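Chitosanase (Bacillus subtilis subsp. subtilis str. 168, PDB 7C6C) cleaves the beta-1,4 linkages between glucosamine units inside partly acetylated chitosan chains, as a secreted family 46 glycoside hydrolase. Local coordinates at residues 114-125 with 140-149. Residues are numbered along the deposited sequence; the frame is centred on the assembly and turned at random. Where two conformers were deposited one is given.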
loop_
_atom_site.group_PDB
_atom_site.type_symbol
_atom_site.label_atom_id
_atom_site.label_comp_id
_atom_site.label_asym_id
_atom_site.label_seq_id
_atom_site.Cartn_x
_atom_site.Cartn_y
_atom_site.Cartn_z
ATOM N N ASN A 114 1.162 0.011 -9.887
ATOM C CA ASN A 114 1.300 -0.737 -8.642
ATOM C C ASN A 114 2.471 -1.702 -8.707
ATOM O O ASN A 114 3.227 -1.843 -7.738
ATOM C CB ASN A 114 0.017 -1.502 -8.342
ATOM C CG ASN A 114 0.147 -2.344 -7.098
ATOM O OD1 ASN A 114 0.201 -1.809 -5.991
ATOM N ND2 ASN A 114 0.231 -3.663 -7.264
ATOM N N ASP A 115 2.632 -2.385 -9.840
ATOM C CA ASP A 115 3.719 -3.348 -9.960
ATOM C C ASP A 115 5.068 -2.647 -9.877
ATOM O O ASP A 115 5.986 -3.108 -9.184
ATOM C CB ASP A 115 3.574 -4.107 -11.279
ATOM C CG ASP A 115 4.600 -5.197 -11.435
ATOM O OD1 ASP A 115 4.587 -6.140 -10.619
ATOM O OD2 ASP A 115 5.417 -5.112 -12.373
ATOM N N HIS A 116 5.195 -1.514 -10.564
ATOM C CA HIS A 116 6.474 -0.827 -10.661
ATOM C C HIS A 116 6.826 -0.092 -9.374
ATOM O O HIS A 116 7.995 -0.073 -8.973
ATOM C CB HIS A 116 6.420 0.152 -11.833
ATOM C CG HIS A 116 7.688 0.913 -12.047
ATOM N ND1 HIS A 116 8.875 0.304 -12.401
ATOM C CD2 HIS A 116 7.957 2.237 -11.959
ATOM C CE1 HIS A 116 9.816 1.222 -12.527
ATOM N NE2 HIS A 116 9.288 2.403 -12.258
ATOM N N LEU A 117 5.840 0.524 -8.719
ATOM C CA LEU A 117 6.118 1.347 -7.548
ATOM C C LEU A 117 6.059 0.578 -6.239
ATOM O O LEU A 117 6.734 0.961 -5.279
ATOM C CB LEU A 117 5.118 2.503 -7.450
ATOM C CG LEU A 117 5.153 3.567 -8.550
ATOM C CD1 LEU A 117 4.286 4.744 -8.143
ATOM C CD2 LEU A 117 6.571 4.027 -8.846
ATOM N N TYR A 118 5.258 -0.481 -6.156
ATOM C CA TYR A 118 4.996 -1.124 -4.872
ATOM C C TYR A 118 5.375 -2.600 -4.860
ATOM O O TYR A 118 6.203 -3.003 -4.041
ATOM C CB TYR A 118 3.543 -0.893 -4.413
ATOM C CG TYR A 118 3.042 0.527 -4.620
ATOM C CD1 TYR A 118 3.716 1.619 -4.076
ATOM C CD2 TYR A 118 1.901 0.774 -5.369
ATOM C CE1 TYR A 118 3.258 2.921 -4.280
ATOM C CE2 TYR A 118 1.445 2.065 -5.577
ATOM C CZ TYR A 118 2.120 3.131 -5.032
ATOM O OH TYR A 118 1.639 4.400 -5.246
ATOM N N TYR A 119 4.808 -3.423 -5.743
ATOM C CA TYR A 119 5.068 -4.855 -5.637
ATOM C C TYR A 119 6.534 -5.187 -5.885
ATOM O O TYR A 119 7.164 -5.868 -5.068
ATOM C CB TYR A 119 4.176 -5.659 -6.572
ATOM C CG TYR A 119 4.444 -7.142 -6.467
ATOM C CD1 TYR A 119 4.170 -7.836 -5.290
ATOM C CD2 TYR A 119 4.998 -7.847 -7.527
ATOM C CE1 TYR A 119 4.429 -9.191 -5.183
ATOM C CE2 TYR A 119 5.257 -9.209 -7.427
ATOM C CZ TYR A 119 4.965 -9.873 -6.253
ATOM O OH TYR A 119 5.211 -11.219 -6.132
ATOM N N GLN A 120 7.092 -4.746 -7.018
ATOM C CA GLN A 120 8.487 -5.085 -7.299
ATOM C C GLN A 120 9.441 -4.509 -6.265
ATOM O O GLN A 120 10.325 -5.246 -5.797
ATOM C CB GLN A 120 8.875 -4.738 -8.741
ATOM C CG GLN A 120 8.068 -5.460 -9.807
ATOM C CD GLN A 120 8.213 -6.966 -9.757
ATOM O OE1 GLN A 120 9.218 -7.493 -9.284
ATOM N NE2 GLN A 120 7.205 -7.668 -10.259
ATOM N N PRO A 121 9.328 -3.243 -5.851
ATOM C CA PRO A 121 10.206 -2.772 -4.769
ATOM C C PRO A 121 10.035 -3.542 -3.471
ATOM O O PRO A 121 11.024 -3.800 -2.774
ATOM C CB PRO A 121 9.834 -1.290 -4.645
ATOM C CG PRO A 121 9.389 -0.923 -6.027
ATOM C CD PRO A 121 8.617 -2.121 -6.494
ATOM N N ALA A 122 8.807 -3.944 -3.129
ATOM C CA ALA A 122 8.615 -4.745 -1.925
ATOM C C ALA A 122 9.331 -6.083 -2.032
ATOM O O ALA A 122 9.948 -6.541 -1.063
ATOM C CB ALA A 122 7.127 -4.960 -1.656
ATOM N N MET A 123 9.246 -6.737 -3.194
ATOM C CA MET A 123 9.911 -8.030 -3.350
ATOM C C MET A 123 11.427 -7.879 -3.385
ATOM O O MET A 123 12.146 -8.758 -2.891
ATOM C CB MET A 123 9.404 -8.765 -4.596
ATOM C CG MET A 123 7.918 -9.126 -4.578
ATOM S SD MET A 123 7.364 -10.038 -3.113
ATOM C CE MET A 123 6.641 -8.727 -2.126
ATOM N N LYS A 124 11.926 -6.779 -3.957
ATOM C CA LYS A 124 13.366 -6.550 -4.007
ATOM C C LYS A 124 13.931 -6.320 -2.612
ATOM O O LYS A 124 14.959 -6.901 -2.246
ATOM C CB LYS A 124 13.680 -5.366 -4.922
ATOM C CG LYS A 124 15.164 -5.042 -5.005
ATOM C CD LYS A 124 15.436 -3.835 -5.890
ATOM C CE LYS A 124 16.922 -3.691 -6.179
ATOM N NZ LYS A 124 17.223 -2.421 -6.887
ATOM N N ARG A 125 13.281 -5.466 -1.818
ATOM C CA ARG A 125 13.762 -5.243 -0.459
ATOM C C ARG A 125 13.596 -6.489 0.403
ATOM O O ARG A 125 14.424 -6.744 1.287
ATOM C CB ARG A 125 13.076 -4.027 0.169
ATOM C CG ARG A 125 13.415 -2.697 -0.511
ATOM C CD ARG A 125 13.421 -1.537 0.482
ATOM N NE ARG A 125 13.551 -0.227 -0.163
ATOM C CZ ARG A 125 14.708 0.370 -0.425
ATOM N NH1 ARG A 125 15.851 -0.226 -0.113
ATOM N NH2 ARG A 125 14.722 1.561 -1.004
ATOM N N MET A 140 5.576 -6.895 3.765
ATOM C CA MET A 140 6.357 -5.860 3.086
ATOM C C MET A 140 5.538 -5.170 2.005
ATOM O O MET A 140 5.592 -3.942 1.862
ATOM C CB MET A 140 7.630 -6.450 2.468
ATOM C CG MET A 140 8.602 -7.096 3.447
ATOM S SD MET A 140 9.157 -6.050 4.809
ATOM C CE MET A 140 8.268 -6.814 6.169
ATOM N N TYR A 141 4.780 -5.951 1.232
ATOM C CA TYR A 141 3.954 -5.410 0.157
ATOM C C TYR A 141 2.921 -4.429 0.709
ATOM O O TYR A 141 2.777 -3.307 0.207
ATOM C CB TYR A 141 3.291 -6.599 -0.542
ATOM C CG TYR A 141 2.533 -6.380 -1.835
ATOM C CD1 TYR A 141 2.571 -5.177 -2.533
ATOM C CD2 TYR A 141 1.775 -7.418 -2.366
ATOM C CE1 TYR A 141 1.867 -5.020 -3.721
ATOM C CE2 TYR A 141 1.076 -7.274 -3.538
ATOM C CZ TYR A 141 1.123 -6.073 -4.212
ATOM O OH TYR A 141 0.435 -5.924 -5.395
ATOM N N ASP A 142 2.204 -4.829 1.762
ATOM C CA ASP A 142 1.232 -3.925 2.368
ATOM C C ASP A 142 1.914 -2.681 2.922
ATOM O O ASP A 142 1.380 -1.568 2.820
ATOM C CB ASP A 142 0.472 -4.634 3.485
ATOM C CG ASP A 142 -0.620 -3.766 4.057
ATOM O OD1 ASP A 142 -1.598 -3.513 3.329
ATOM O OD2 ASP A 142 -0.485 -3.313 5.215
ATOM N N THR A 143 3.101 -2.852 3.512
ATOM C CA THR A 143 3.797 -1.728 4.127
ATOM C C THR A 143 4.171 -0.676 3.093
ATOM O O THR A 143 3.969 0.522 3.315
ATOM C CB THR A 143 5.043 -2.216 4.870
ATOM O OG1 THR A 143 4.656 -3.127 5.903
ATOM C CG2 THR A 143 5.788 -1.048 5.510
ATOM N N VAL A 144 4.721 -1.097 1.952
ATOM C CA VAL A 144 5.142 -0.094 0.978
ATOM C C VAL A 144 3.940 0.646 0.405
ATOM O O VAL A 144 4.029 1.839 0.096
ATOM C CB VAL A 144 6.075 -0.691 -0.098
ATOM C CG1 VAL A 144 5.307 -1.539 -1.095
ATOM C CG2 VAL A 144 6.832 0.417 -0.825
ATOM N N ILE A 145 2.796 -0.028 0.286
ATOM C CA ILE A 145 1.604 0.634 -0.230
ATOM C C ILE A 145 1.169 1.756 0.700
ATOM O O ILE A 145 0.800 2.846 0.244
ATOM C CB ILE A 145 0.486 -0.390 -0.495
ATOM C CG1 ILE A 145 0.808 -1.203 -1.753
ATOM C CG2 ILE A 145 -0.861 0.310 -0.626
ATOM C CD1 ILE A 145 -0.060 -2.400 -1.941
ATOM N N GLN A 146 1.215 1.523 2.014
ATOM C CA GLN A 146 0.783 2.564 2.941
ATOM C C GLN A 146 1.876 3.600 3.192
ATOM O O GLN A 146 1.598 4.804 3.224
ATOM C CB GLN A 146 0.311 1.955 4.260
ATOM C CG GLN A 146 -0.107 3.019 5.263
ATOM C CD GLN A 146 -0.748 2.454 6.521
ATOM O OE1 GLN A 146 -0.376 1.383 7.003
ATOM N NE2 GLN A 146 -1.693 3.198 7.083
ATOM N N HIS A 147 3.119 3.158 3.372
ATOM C CA HIS A 147 4.183 4.036 3.843
ATOM C C HIS A 147 4.998 4.665 2.723
ATOM O O HIS A 147 5.706 5.649 2.969
ATOM C CB HIS A 147 5.118 3.256 4.771
ATOM C CG HIS A 147 4.460 2.786 6.029
ATOM N ND1 HIS A 147 4.665 3.394 7.252
ATOM C CD2 HIS A 147 3.601 1.765 6.252
ATOM C CE1 HIS A 147 3.958 2.760 8.173
ATOM N NE2 HIS A 147 3.302 1.768 7.593
ATOM N N GLY A 148 4.920 4.127 1.511
ATOM C CA GLY A 148 5.742 4.590 0.414
ATOM C C GLY A 148 7.161 4.057 0.488
ATOM O O GLY A 148 7.620 3.552 1.512
ATOM N N ASP A 149 7.880 4.198 -0.628
ATOM C CA ASP A 149 9.275 3.775 -0.736
ATOM C C ASP A 149 10.227 4.969 -0.802
ATOM O O ASP A 149 11.237 4.936 -1.506
ATOM C CB ASP A 149 9.474 2.853 -1.938
ATOM C CG ASP A 149 10.781 2.069 -1.881
ATOM O OD1 ASP A 149 11.330 1.868 -0.778
ATOM O OD2 ASP A 149 11.265 1.651 -2.955
HETATM O O HOH W 1 13.838 4.028 -1.366
#
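Tyr141 and Ala122 meet where two consecutive helices of the glycoside hydrolase family 46 fold, 104-128 and 134-147, pack against each other, their short segments 8.6 Å apart at closest approach with 134° between their N-to-C directions. Tyr141 is a knob in a hole made by Asn114, Tyr119, Ala122 and Met123. Its CG stands anti to the backbone N (chi1 -171°), which sends the ring along helix 104-128. There Tyr119 turns its edge onto the Tyr141 face in a tilted edge-to-face (T-shaped) pair, planes 60° apart, Tyr119 CD1 lying over the ring centre and 3.6 Å from Tyr141 CE2. At the far end Asn114 ND2, coming in at the ring's edge, gives Tyr141 OH a hydrogen bond of 2.9 Å that lies in the amide plane; the same OH also bonds Glu12 of helix 5-20. At the root of the tyrosine, the Ala122 methyl CB sits 3.7 Å from Tyr141 CA and close to Val144 CG1. Beyond the helix end, after Gly148 with its positive phi, Asp149 OD1 offers its syn lone pair to Arg125 NE at 3.1 Å in a salt bridge. The Ile145 side chain comes within about 4 Å of that of Glu19, the predicted proton donor. The Tyr141 hydroxyl is thus gripped from two helices with its ring pinned on one face, while the Arg125-Asp149 salt bridge ties the other end of the contact.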